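Local coordinates for protein putative transcriptional regulator, sugar-binding family (Arthrobacter aurescens, PDB 3NZE) that probably acts as a transcriptional regulator of the SorC family, binding DNA and, through the domain described here, a sugar effector, at residues 62-67 with 103-108; 82-87 with 145-150; 127-132 with 208-213; 152-157 with 221-226. One frame throughout, in Å; residues are numbered along the deposited sequence. Where two conformers were deposited one is given.

Interaction 1: 62-67 with 103-108; sequences VAWGAT and SDIMRR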
loop_
_atom_site.group_PDB
_atom_site.type_symbol
_atom_site.label_atom_id
_atom_site.label_comp_id
_atom_site.label_asym_id
_atom_site.label_seq_id
_atom_site.Cartn_x
_atom_site.Cartn_y
_atom_site.Cartn_z
ATOM N N VAL A 62 -1.056 7.873 3.222
ATOM C CA VAL A 62 -1.789 6.990 2.315
ATOM C C VAL A 62 -0.981 6.765 1.047
ATOM O O VAL A 62 -0.637 7.719 0.340
ATOM C CB VAL A 62 -3.142 7.616 1.891
ATOM C CG1 VAL A 62 -3.846 6.741 0.863
ATOM C CG2 VAL A 62 -4.040 7.846 3.113
ATOM N N ALA A 63 -0.685 5.510 0.741
ATOM C CA ALA A 63 -0.072 5.183 -0.534
ATOM C C ALA A 63 -1.226 4.833 -1.461
ATOM O O ALA A 63 -1.907 3.831 -1.252
ATOM C CB ALA A 63 0.885 4.008 -0.385
ATOM N N TRP A 64 -1.486 5.680 -2.449
ATOM C CA TRP A 64 -2.665 5.497 -3.282
ATOM C C TRP A 64 -2.427 4.424 -4.349
ATOM O O TRP A 64 -1.286 4.190 -4.781
ATOM C CB TRP A 64 -3.099 6.827 -3.921
ATOM C CG TRP A 64 -2.169 7.236 -5.001
ATOM C CD1 TRP A 64 -1.062 8.025 -4.880
ATOM C CD2 TRP A 64 -2.256 6.862 -6.380
ATOM N NE1 TRP A 64 -0.452 8.164 -6.104
ATOM C CE2 TRP A 64 -1.164 7.461 -7.043
ATOM C CE3 TRP A 64 -3.157 6.084 -7.122
ATOM C CZ2 TRP A 64 -0.941 7.298 -8.406
ATOM C CZ3 TRP A 64 -2.936 5.923 -8.475
ATOM C CH2 TRP A 64 -1.831 6.528 -9.107
ATOM N N GLY A 65 -3.518 3.776 -4.757
ATOM C CA GLY A 65 -3.498 2.736 -5.769
ATOM C C GLY A 65 -4.913 2.208 -5.929
ATOM O O GLY A 65 -5.835 2.741 -5.327
ATOM N N ALA A 66 -5.084 1.155 -6.722
ATOM C CA ALA A 66 -6.407 0.589 -6.954
ATOM C C ALA A 66 -7.020 0.072 -5.648
ATOM O O ALA A 66 -8.195 0.279 -5.383
ATOM C CB ALA A 66 -6.341 -0.520 -8.000
ATOM N N THR A 67 -6.204 -0.561 -4.816
ATOM C CA THR A 67 -6.721 -1.063 -3.553
ATOM C C THR A 67 -7.166 0.087 -2.661
ATOM O O THR A 67 -8.264 0.077 -2.125
ATOM C CB THR A 67 -5.693 -1.938 -2.834
ATOM O OG1 THR A 67 -5.398 -3.066 -3.668
ATOM C CG2 THR A 67 -6.261 -2.437 -1.484
ATOM N N SER A 103 -5.994 12.095 -6.617
ATOM C CA SER A 103 -6.624 13.209 -5.920
ATOM C C SER A 103 -7.969 12.827 -5.293
ATOM O O SER A 103 -8.280 13.248 -4.178
ATOM C CB SER A 103 -6.795 14.402 -6.852
ATOM O OG SER A 103 -7.506 15.441 -6.203
ATOM N N ASP A 104 -8.764 12.040 -6.011
ATOM C CA ASP A 104 -10.065 11.622 -5.500
ATOM C C ASP A 104 -9.921 10.779 -4.244
ATOM O O ASP A 104 -10.729 10.897 -3.317
ATOM C CB ASP A 104 -10.866 10.867 -6.569
ATOM C CG ASP A 104 -11.391 11.792 -7.663
ATOM O OD1 ASP A 104 -11.324 13.020 -7.471
ATOM O OD2 ASP A 104 -11.878 11.289 -8.694
ATOM N N ILE A 105 -8.904 9.927 -4.232
ATOM C CA ILE A 105 -8.617 9.094 -3.061
ATOM C C ILE A 105 -8.292 9.985 -1.872
ATOM O O ILE A 105 -8.895 9.854 -0.798
ATOM C CB ILE A 105 -7.448 8.120 -3.325
ATOM C CG1 ILE A 105 -7.859 7.081 -4.368
ATOM C CG2 ILE A 105 -7.009 7.420 -2.035
ATOM C CD1 ILE A 105 -6.703 6.286 -4.911
HETATM N N MSE A 106 -7.362 10.917 -2.068
HETATM C CA MSE A 106 -6.992 11.812 -0.976
HETATM C C MSE A 106 -8.189 12.628 -0.470
HETATM O O MSE A 106 -8.381 12.776 0.740
HETATM C CB MSE A 106 -5.790 12.695 -1.347
HETATM C CG MSE A 106 -4.589 11.930 -1.878
HETATM SE SE MSE A 106 -3.830 10.735 -0.518
HETATM C CE MSE A 106 -3.548 12.027 0.901
ATOM N N ARG A 107 -8.999 13.154 -1.387
ATOM C CA ARG A 107 -10.212 13.896 -1.017
ATOM C C ARG A 107 -11.196 13.084 -0.165
ATOM O O ARG A 107 -11.726 13.587 0.824
ATOM C CB ARG A 107 -10.914 14.440 -2.272
ATOM C CG ARG A 107 -10.131 15.525 -2.982
ATOM C CD ARG A 107 -10.855 16.039 -4.235
ATOM N NE ARG A 107 -9.982 16.929 -5.007
ATOM C CZ ARG A 107 -10.138 18.248 -5.086
ATOM N NH1 ARG A 107 -9.285 18.976 -5.801
ATOM N NH2 ARG A 107 -11.148 18.843 -4.459
ATOM N N ARG A 108 -11.431 11.831 -0.543
ATOM C CA ARG A 108 -12.290 10.943 0.243
ATOM C C ARG A 108 -11.778 10.759 1.674
ATOM O O ARG A 108 -12.571 10.735 2.628
ATOM C CB ARG A 108 -12.438 9.586 -0.455
ATOM C CG ARG A 108 -13.390 9.644 -1.666
ATOM C CD ARG A 108 -13.399 8.339 -2.455
ATOM N NE ARG A 108 -13.811 8.574 -3.836
ATOM C CZ ARG A 108 -13.141 8.147 -4.900
ATOM N NH1 ARG A 108 -12.031 7.440 -4.757
ATOM N NH2 ARG A 108 -13.598 8.413 -6.111
#
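Val62 lies opposite Met106 and Trp64 opposite Ile105, the last two with CA atoms 7.0 Å apart. Residues 62-67 leave a strand and turn into a helix, with Gly65 at its N-cap, whereas residues 103-108 are helical throughout. No hydrogen bond crosses between the two, and the contact is one of apolar groups. Ile105 does most of the reaching: its CG1 stands anti to the carbonyl carbon (chi1 -67°) and the chain runs on extended, which brings CD1 to 3.8 Å from Trp64 CB and to 3.7 Å from Gly65 O. The side chains of Ile105 and Trp64 meet at about a right angle. Met106, a selenomethionine, is bent at both chi2 and chi3 and lays SE 4.0 Å from Val62 CB. Ile105 CG2 adds a looser touch on Val62 CG1. The indole of Trp64 runs on past Ile105 to pack on Tyr101 and Ala102 of the same helix, its NE1 bonded to Gly90 O. In the fold, strand 59-62 leads into helix 66-73, and helix 99-113 packs against both; Ile105 also touches Ser69 and Ser72 of helix 66-73, while Met106 reaches Val85 and Gln87 on strand 84-87.

Interaction 2: 82-87 with 145-150; sequences DSIVVQ and LDLQAR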
loop_
_atom_site.group_PDB
_atom_site.type_symbol
_atom_site.label_atom_id
_atom_site.label_comp_id
_atom_site.label_asym_id
_atom_site.label_seq_id
_atom_site.Cartn_x
_atom_site.Cartn_y
_atom_site.Cartn_z
ATOM N N ASP A 82 -7.318 18.855 13.534
ATOM C CA ASP A 82 -5.871 19.051 13.509
ATOM C C ASP A 82 -5.102 17.856 12.960
ATOM O O ASP A 82 -3.927 17.656 13.278
ATOM C CB ASP A 82 -5.353 19.420 14.900
ATOM C CG ASP A 82 -5.740 20.827 15.300
ATOM O OD1 ASP A 82 -6.562 20.983 16.230
ATOM O OD2 ASP A 82 -5.231 21.778 14.671
ATOM N N SER A 83 -5.760 17.068 12.124
ATOM C CA SER A 83 -5.087 15.956 11.479
ATOM C C SER A 83 -4.849 16.236 10.012
ATOM O O SER A 83 -5.492 17.100 9.416
ATOM C CB SER A 83 -5.887 14.676 11.639
ATOM O OG SER A 83 -5.831 14.252 12.991
ATOM N N ILE A 84 -3.916 15.488 9.438
ATOM C CA ILE A 84 -3.515 15.686 8.063
ATOM C C ILE A 84 -3.442 14.337 7.380
ATOM O O ILE A 84 -2.966 13.376 7.974
ATOM C CB ILE A 84 -2.097 16.286 8.014
ATOM C CG1 ILE A 84 -2.068 17.658 8.682
ATOM C CG2 ILE A 84 -1.591 16.368 6.586
ATOM C CD1 ILE A 84 -0.663 18.179 8.938
ATOM N N VAL A 85 -3.921 14.251 6.145
ATOM C CA VAL A 85 -3.672 13.061 5.341
ATOM C C VAL A 85 -2.652 13.419 4.273
ATOM O O VAL A 85 -2.837 14.368 3.508
ATOM C CB VAL A 85 -4.948 12.478 4.693
ATOM C CG1 VAL A 85 -5.823 11.802 5.740
ATOM C CG2 VAL A 85 -5.718 13.548 3.941
ATOM N N VAL A 86 -1.554 12.674 4.248
ATOM C CA VAL A 86 -0.468 12.959 3.322
ATOM C C VAL A 86 -0.280 11.837 2.301
ATOM O O VAL A 86 -0.279 10.647 2.640
ATOM C CB VAL A 86 0.861 13.312 4.065
ATOM C CG1 VAL A 86 1.309 12.169 5.005
ATOM C CG2 VAL A 86 1.964 13.673 3.072
ATOM N N GLN A 87 -0.136 12.229 1.042
ATOM C CA GLN A 87 0.069 11.303 -0.058
ATOM C C GLN A 87 1.509 10.772 -0.028
ATOM O O GLN A 87 2.454 11.561 0.028
ATOM C CB GLN A 87 -0.187 12.077 -1.354
ATOM C CG GLN A 87 -0.111 11.287 -2.638
ATOM C CD GLN A 87 -0.358 12.205 -3.831
ATOM O OE1 GLN A 87 -0.934 13.281 -3.676
ATOM N NE2 GLN A 87 0.069 11.787 -5.015
ATOM N N LEU A 145 8.138 15.443 1.976
ATOM C CA LEU A 145 8.956 14.381 2.541
ATOM C C LEU A 145 9.002 14.515 4.062
ATOM O O LEU A 145 8.984 13.517 4.779
ATOM C CB LEU A 145 10.371 14.396 1.947
ATOM C CG LEU A 145 10.447 14.121 0.440
ATOM C CD1 LEU A 145 11.869 14.254 -0.079
ATOM C CD2 LEU A 145 9.866 12.735 0.117
ATOM N N ASP A 146 9.045 15.754 4.549
ATOM C CA ASP A 146 9.124 16.009 5.988
ATOM C C ASP A 146 7.840 15.581 6.700
ATOM O O ASP A 146 7.879 15.044 7.817
ATOM C CB ASP A 146 9.405 17.489 6.267
ATOM C CG ASP A 146 10.810 17.917 5.857
ATOM O OD1 ASP A 146 11.673 17.047 5.617
ATOM O OD2 ASP A 146 11.050 19.142 5.781
ATOM N N LEU A 147 6.705 15.833 6.056
ATOM C CA LEU A 147 5.411 15.428 6.601
ATOM C C LEU A 147 5.310 13.915 6.638
ATOM O O LEU A 147 4.838 13.338 7.614
ATOM C CB LEU A 147 4.258 15.983 5.757
ATOM C CG LEU A 147 3.612 17.277 6.234
ATOM C CD1 LEU A 147 2.443 17.649 5.312
ATOM C CD2 LEU A 147 3.138 17.130 7.670
ATOM N N GLN A 148 5.742 13.275 5.554
ATOM C CA GLN A 148 5.722 11.822 5.482
ATOM C C GLN A 148 6.521 11.230 6.635
ATOM O O GLN A 148 6.116 10.225 7.211
ATOM C CB GLN A 148 6.292 11.335 4.151
ATOM C CG GLN A 148 5.372 11.581 2.955
ATOM C CD GLN A 148 6.040 11.249 1.633
ATOM O OE1 GLN A 148 7.203 10.873 1.600
ATOM N NE2 GLN A 148 5.299 11.399 0.528
ATOM N N ALA A 149 7.648 11.856 6.963
ATOM C CA ALA A 149 8.551 11.335 7.990
ATOM C C ALA A 149 7.899 11.347 9.370
ATOM O O ALA A 149 8.286 10.584 10.261
ATOM C CB ALA A 149 9.866 12.130 8.001
ATOM N N ARG A 150 6.904 12.211 9.538
ATOM C CA ARG A 150 6.206 12.348 10.811
ATOM C C ARG A 150 4.914 11.536 10.892
ATOM O O ARG A 150 4.157 11.683 11.848
ATOM C CB ARG A 150 5.866 13.817 11.077
ATOM C CG ARG A 150 7.063 14.746 11.264
ATOM C CD ARG A 150 6.626 16.216 11.111
ATOM N NE ARG A 150 5.591 16.565 12.080
ATOM C CZ ARG A 150 4.741 17.580 11.954
ATOM N NH1 ARG A 150 4.785 18.366 10.890
ATOM N NH2 ARG A 150 3.831 17.802 12.898
#
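Val86 and Gln148 mark the closest backbone approach, 6.7 Å between their CA atoms, where strand 84-87 passes the helical residues 145-149 at an axis distance of 8.7 Å and an angle of 118° between their directions. This is helix-on-sheet packing of an alpha/beta domain with a Rossmann-like parallel core. Alternation along the strand divides the work: Ile84 and Val86 point to helix 139-149, whereas Val85 turns to helix 99-113 and touches Met106 and Phe109. Ile84 and Leu147 cross at about a right angle, methyl against methyl, with Ile84 CD1 4.1 Å from Leu147 CD2. Val86 has CG2 anti to its nitrogen, and that methyl meets two residues of the helix, lying 4.2 Å from Leu147 CB and 4.0 Å from Gln148 CG. Leu147 also packs on Glu118 of the next strand, a residue that binds calcium in a structure of this protein.

The polar link comes from Gln148, whose chain extends beyond CG past Val86 to the end of the strand. A leucine here would probably leave the carbonyl of Gln87 without this donor and remove the polar tie between helix and strand end. The side chain of Gln87 points elsewhere, its NE2 bound to Asn89 O and its OE1 held by Gln119 and Phe120. Gln148 NE2 lies 2.9 Å from Gln87 O, in the carbonyl plane and on a lone pair, the N-H bent to 149° and the oxygen 14° out of the amide plane.

Interaction 3: 127-132 with 208-213; sequences DHASTK and LNERST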
loop_
_atom_site.group_PDB
_atom_site.type_symbol
_atom_site.label_atom_id
_atom_site.label_comp_id
_atom_site.label_asym_id
_atom_site.label_seq_id
_atom_site.Cartn_x
_atom_site.Cartn_y
_atom_site.Cartn_z
ATOM N N ASP A 127 11.480 8.159 -14.791
ATOM C CA ASP A 127 12.163 7.448 -15.875
ATOM C C ASP A 127 13.662 7.321 -15.604
ATOM O O ASP A 127 14.297 6.340 -16.008
ATOM C CB ASP A 127 11.992 8.197 -17.205
ATOM C CG ASP A 127 10.586 8.090 -17.774
ATOM O OD1 ASP A 127 9.749 7.368 -17.198
ATOM O OD2 ASP A 127 10.329 8.728 -18.821
ATOM N N HIS A 128 14.220 8.323 -14.932
ATOM C CA HIS A 128 15.653 8.406 -14.704
ATOM C C HIS A 128 15.941 8.734 -13.251
ATOM O O HIS A 128 15.339 9.640 -12.679
ATOM C CB HIS A 128 16.288 9.498 -15.587
ATOM C CG HIS A 128 15.911 9.405 -17.032
ATOM N ND1 HIS A 128 15.005 10.260 -17.622
ATOM C CD2 HIS A 128 16.320 8.559 -18.007
ATOM C CE1 HIS A 128 14.872 9.946 -18.898
ATOM N NE2 HIS A 128 15.658 8.917 -19.157
ATOM N N ALA A 129 16.885 8.007 -12.664
ATOM C CA ALA A 129 17.277 8.256 -11.286
ATOM C C ALA A 129 17.756 9.689 -11.086
ATOM O O ALA A 129 17.540 10.268 -10.021
ATOM C CB ALA A 129 18.346 7.259 -10.838
ATOM N N SER A 130 18.396 10.263 -12.105
ATOM C CA SER A 130 18.881 11.633 -12.002
ATOM C C SER A 130 17.730 12.631 -11.829
ATOM O O SER A 130 17.912 13.692 -11.228
ATOM C CB SER A 130 19.766 12.012 -13.202
ATOM O OG SER A 130 19.068 11.895 -14.433
ATOM N N THR A 131 16.550 12.295 -12.346
ATOM C CA THR A 131 15.393 13.162 -12.135
ATOM C C THR A 131 14.958 13.121 -10.672
ATOM O O THR A 131 14.630 14.153 -10.088
ATOM C CB THR A 131 14.200 12.805 -13.043
ATOM O OG1 THR A 131 14.663 12.662 -14.392
ATOM C CG2 THR A 131 13.142 13.906 -12.976
ATOM N N LYS A 132 14.949 11.931 -10.078
ATOM C CA LYS A 132 14.594 11.828 -8.670
ATOM C C LYS A 132 15.539 12.654 -7.816
ATOM O O LYS A 132 15.096 13.423 -6.968
ATOM C CB LYS A 132 14.599 10.387 -8.173
ATOM C CG LYS A 132 14.200 10.319 -6.699
ATOM C CD LYS A 132 14.305 8.936 -6.118
ATOM C CE LYS A 132 13.863 8.948 -4.663
ATOM N NZ LYS A 132 13.861 7.582 -4.092
ATOM N N LEU A 208 15.675 -0.209 -9.564
ATOM C CA LEU A 208 14.416 0.520 -9.745
ATOM C C LEU A 208 14.066 1.438 -8.572
ATOM O O LEU A 208 13.400 2.456 -8.755
ATOM C CB LEU A 208 13.259 -0.446 -10.033
ATOM C CG LEU A 208 13.088 -0.744 -11.523
ATOM C CD1 LEU A 208 12.067 -1.837 -11.749
ATOM C CD2 LEU A 208 12.696 0.527 -12.272
ATOM N N ASN A 209 14.524 1.093 -7.371
ATOM C CA ASN A 209 14.195 1.908 -6.206
ATOM C C ASN A 209 14.794 3.317 -6.227
ATOM O O ASN A 209 14.307 4.204 -5.523
ATOM C CB ASN A 209 14.497 1.178 -4.892
ATOM C CG ASN A 209 13.443 0.143 -4.557
ATOM O OD1 ASN A 209 12.344 0.177 -5.104
ATOM N ND2 ASN A 209 13.775 -0.791 -3.656
ATOM N N GLU A 210 15.828 3.534 -7.040
ATOM C CA GLU A 210 16.379 4.882 -7.161
ATOM C C GLU A 210 15.472 5.795 -7.973
ATOM O O GLU A 210 15.704 7.013 -8.047
ATOM C CB GLU A 210 17.769 4.849 -7.773
ATOM C CG GLU A 210 18.765 4.097 -6.921
ATOM C CD GLU A 210 20.149 4.206 -7.472
ATOM O OE1 GLU A 210 20.274 4.351 -8.706
ATOM O OE2 GLU A 210 21.107 4.152 -6.675
ATOM N N ARG A 211 14.430 5.218 -8.563
ATOM C CA ARG A 211 13.469 5.970 -9.365
ATOM C C ARG A 211 12.101 6.082 -8.681
ATOM O O ARG A 211 11.160 6.674 -9.223
ATOM C CB ARG A 211 13.326 5.319 -10.741
ATOM C CG ARG A 211 14.560 5.509 -11.622
ATOM C CD ARG A 211 14.631 4.461 -12.706
ATOM N NE ARG A 211 13.409 4.415 -13.500
ATOM C CZ ARG A 211 13.150 3.488 -14.417
ATOM N NH1 ARG A 211 14.024 2.512 -14.649
ATOM N NH2 ARG A 211 12.009 3.528 -15.091
ATOM N N SER A 212 11.997 5.510 -7.485
ATOM C CA SER A 212 10.731 5.516 -6.767
ATOM C C SER A 212 10.451 6.829 -6.039
ATOM O O SER A 212 11.374 7.508 -5.593
ATOM C CB SER A 212 10.655 4.348 -5.785
ATOM O OG SER A 212 9.388 4.363 -5.137
ATOM N N THR A 213 9.167 7.168 -5.908
ATOM C CA THR A 213 8.761 8.344 -5.145
ATOM C C THR A 213 8.325 8.034 -3.709
ATOM O O THR A 213 8.056 8.953 -2.937
ATOM C CB THR A 213 7.603 9.124 -5.847
ATOM O OG1 THR A 213 6.389 8.369 -5.782
ATOM C CG2 THR A 213 7.947 9.417 -7.310
HETATM O O HOH W 1 9.324 5.092 -15.402
HETATM O O HOH W 2 17.998 8.593 -7.671
#
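Lys132 makes the direct hydrogen bond of this surface contact, a weak one, from NZ to Ser212 O at 2.9 Å. Its chain is stretched to full length, with CG anti to the backbone N (chi1 -179°), and lies alongside the backbone of the 3-10 turn, so that CD passes 3.1 Å from Glu210 O.

Water does further bridging. One molecule donates both to Ala129 O and to Glu210 O; another accepts from Arg211 NH2 at 3.1 Å and sits beside Asp127 OD1, linking two opposite charges that do not meet directly.

The flat guanidinium of Arg211 is sandwiched. Asp127 O sits 3.2 Å above one face, toward its rim, at an angle too poor for a hydrogen bond to NE, and Leu208 CD2 lies over the opposite face. A single bend at chi3 (54°) carries the group there, and it is fixed from outside by Phe126 O at NE and by a salt bridge from NH2 to Asp179.

Apolar contact is slight: Ala129 CB meets Glu210 CB at 3.9 Å, and Arg211 CG brushes the backbone at the start of the helix, where His128 is the N-cap.

The contact thus joins the start of helix 129-135 to the loop between strand 195-198 and helix 217-221, where Ser212 and Asn209 pack on Val195.

Interaction 4: 152-157 with 221-226; sequences SIAIFG and RQVRRR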
loop_
_atom_site.group_PDB
_atom_site.type_symbol
_atom_site.label_atom_id
_atom_site.label_comp_id
_atom_site.label_asym_id
_atom_site.label_seq_id
_atom_site.Cartn_x
_atom_site.Cartn_y
_atom_site.Cartn_z
ATOM N N SER A 152 1.860 9.099 11.592
ATOM C CA SER A 152 1.457 8.293 12.748
ATOM C C SER A 152 1.035 6.903 12.282
ATOM O O SER A 152 1.326 5.894 12.939
ATOM C CB SER A 152 0.279 8.953 13.474
ATOM O OG SER A 152 0.342 10.372 13.439
ATOM N N ILE A 153 0.320 6.866 11.162
ATOM C CA ILE A 153 -0.102 5.601 10.564
ATOM C C ILE A 153 0.123 5.620 9.054
ATOM O O ILE A 153 0.195 6.689 8.426
ATOM C CB ILE A 153 -1.582 5.216 10.897
ATOM C CG1 ILE A 153 -2.582 6.024 10.071
ATOM C CG2 ILE A 153 -1.864 5.340 12.402
ATOM C CD1 ILE A 153 -4.044 5.641 10.352
ATOM N N ALA A 154 0.297 4.435 8.474
ATOM C CA ALA A 154 0.485 4.301 7.025
ATOM C C ALA A 154 -0.542 3.303 6.535
ATOM O O ALA A 154 -0.779 2.301 7.192
ATOM C CB ALA A 154 1.888 3.799 6.702
ATOM N N ILE A 155 -1.158 3.576 5.389
ATOM C CA ILE A 155 -2.149 2.660 4.836
ATOM C C ILE A 155 -1.779 2.372 3.407
ATOM O O ILE A 155 -1.558 3.302 2.631
ATOM C CB ILE A 155 -3.565 3.270 4.850
ATOM C CG1 ILE A 155 -3.887 3.850 6.229
ATOM C CG2 ILE A 155 -4.601 2.212 4.452
ATOM C CD1 ILE A 155 -5.173 4.676 6.281
ATOM N N PHE A 156 -1.725 1.095 3.045
ATOM C CA PHE A 156 -1.221 0.720 1.727
ATOM C C PHE A 156 -1.678 -0.648 1.263
ATOM O O PHE A 156 -1.958 -1.538 2.069
ATOM C CB PHE A 156 0.311 0.762 1.689
ATOM C CG PHE A 156 0.982 -0.021 2.802
ATOM C CD1 PHE A 156 1.252 -1.377 2.660
ATOM C CD2 PHE A 156 1.348 0.616 3.973
ATOM C CE1 PHE A 156 1.885 -2.091 3.680
ATOM C CE2 PHE A 156 1.986 -0.088 5.001
ATOM C CZ PHE A 156 2.255 -1.442 4.849
ATOM N N GLY A 157 -1.714 -0.814 -0.057
ATOM C CA GLY A 157 -1.853 -2.123 -0.660
ATOM C C GLY A 157 -0.479 -2.665 -1.036
ATOM O O GLY A 157 0.553 -2.116 -0.647
ATOM N N ARG A 221 8.927 1.050 8.670
ATOM C CA ARG A 221 9.017 0.197 9.841
ATOM C C ARG A 221 9.024 0.984 11.151
ATOM O O ARG A 221 8.840 0.405 12.211
ATOM C CB ARG A 221 10.233 -0.736 9.750
ATOM C CG ARG A 221 10.033 -1.919 8.800
ATOM C CD ARG A 221 11.190 -2.927 8.894
ATOM N NE ARG A 221 12.418 -2.426 8.288
ATOM C CZ ARG A 221 12.792 -2.656 7.031
ATOM N NH1 ARG A 221 12.040 -3.396 6.227
ATOM N NH2 ARG A 221 13.931 -2.144 6.577
ATOM N N GLN A 222 9.229 2.299 11.075
ATOM C CA GLN A 222 9.233 3.117 12.289
ATOM C C GLN A 222 7.872 3.757 12.544
ATOM O O GLN A 222 7.671 4.408 13.572
ATOM C CB GLN A 222 10.305 4.216 12.226
ATOM C CG GLN A 222 11.619 3.809 11.566
ATOM C CD GLN A 222 12.212 2.542 12.154
ATOM O OE1 GLN A 222 12.139 2.309 13.362
ATOM N NE2 GLN A 222 12.809 1.715 11.298
ATOM N N VAL A 223 6.950 3.603 11.593
ATOM C CA VAL A 223 5.624 4.172 11.747
ATOM C C VAL A 223 4.846 3.285 12.722
ATOM O O VAL A 223 4.989 2.059 12.716
ATOM C CB VAL A 223 4.906 4.277 10.397
ATOM C CG1 VAL A 223 3.464 4.767 10.581
ATOM C CG2 VAL A 223 5.665 5.211 9.478
ATOM N N ARG A 224 4.034 3.905 13.569
ATOM C CA ARG A 224 3.389 3.162 14.652
ATOM C C ARG A 224 2.445 2.039 14.206
ATOM O O ARG A 224 2.571 0.899 14.655
ATOM C CB ARG A 224 2.663 4.101 15.604
ATOM C CG ARG A 224 2.443 3.446 16.948
ATOM C CD ARG A 224 1.608 4.298 17.859
ATOM N NE ARG A 224 0.198 4.169 17.540
ATOM C CZ ARG A 224 -0.502 5.114 16.934
ATOM N NH1 ARG A 224 -1.789 4.930 16.677
ATOM N NH2 ARG A 224 0.092 6.247 16.601
ATOM N N ARG A 225 1.491 2.369 13.347
ATOM C CA ARG A 225 0.599 1.375 12.774
ATOM C C ARG A 225 0.705 1.419 11.250
ATOM O O ARG A 225 0.653 2.491 10.642
ATOM C CB ARG A 225 -0.856 1.621 13.205
ATOM C CG ARG A 225 -1.115 1.553 14.725
ATOM C CD ARG A 225 -0.916 0.147 15.301
ATOM N NE ARG A 225 -2.033 -0.769 15.046
ATOM C CZ ARG A 225 -3.092 -0.926 15.847
ATOM N NH1 ARG A 225 -3.205 -0.216 16.965
ATOM N NH2 ARG A 225 -4.043 -1.799 15.531
ATOM N N ARG A 226 0.844 0.242 10.645
ATOM C CA ARG A 226 0.928 0.117 9.196
ATOM C C ARG A 226 -0.156 -0.849 8.740
ATOM O O ARG A 226 -0.102 -2.046 9.031
ATOM C CB ARG A 226 2.306 -0.394 8.764
ATOM C CG ARG A 226 3.416 0.641 8.897
ATOM C CD ARG A 226 4.240 0.421 10.133
ATOM N NE ARG A 226 4.892 -0.890 10.126
ATOM C CZ ARG A 226 5.591 -1.369 11.143
ATOM N NH1 ARG A 226 6.137 -2.579 11.063
ATOM N NH2 ARG A 226 5.740 -0.645 12.242
HETATM O O HOH W 3 4.295 6.805 14.017
#
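Parallel strand pairing inside the mixed sheet of this Rossmann-like domain sets Ile153 beside Arg225 and Ala154 beside Arg226. The backbone bond runs from Ala154 N to Arg225 O, 2.9 Å long and nearly in line with the carbonyl; the same oxygen receives a CA-H contact from Ile153, and Arg226 CA returns one to Ala154 O. On one face Ile153 CG2 touches Arg225 CB at 3.9 Å, while the charged end of Arg225 moves off to Asp250. On the other face lie Ala154 and Arg226, and Val223 CG1, anti to its backbone N (chi1 175°), pushes in to 3.4 Å from Ser152 O. Arg226 lies alongside Phe156, ring and guanidinium only 11° from coplanar, with its CB at the ring edge 3.8 Å from Phe156 CE2. Its bent chain returns NH2 to Val223 O, at 2.8 Å and in the guanidinium plane, while NE and NH1 serve the carbonyls of Leu247 and Gly246. A leucine in its place would probably leave these three oxygens without their donors. Beyond the paired residues a water bridges the two backbones, accepting from Arg224 N at 2.9 Å and donating to Ser152 O at 3.3 Å.

In the fold
Neighbouring strands tie three of the contacts into one core, a worked case of a sheet organising its helices. Interaction 1 joins interaction 2 through Val62 N, 2.9 Å from Val86 O, and through the methyl carbon CE of Met106, 3.4 Å from Gln87 N. It joins interaction 4 through Ala63 N, 3.0 Å from Ile155 O. Interactions 2 and 4 follow each other along the chain, helix 139-149 giving way to strand 153-160. Interaction 3 stands apart, about 22 to 23 Å from the others between centres. Of the calcium-binding residues, Glu118 has its side chain about 6 Å from that of Met106 and about 4 Å from that of Leu147, and Thr96 about 12 Å from those of Trp64 and Asp127; neither site holds calcium in this chain.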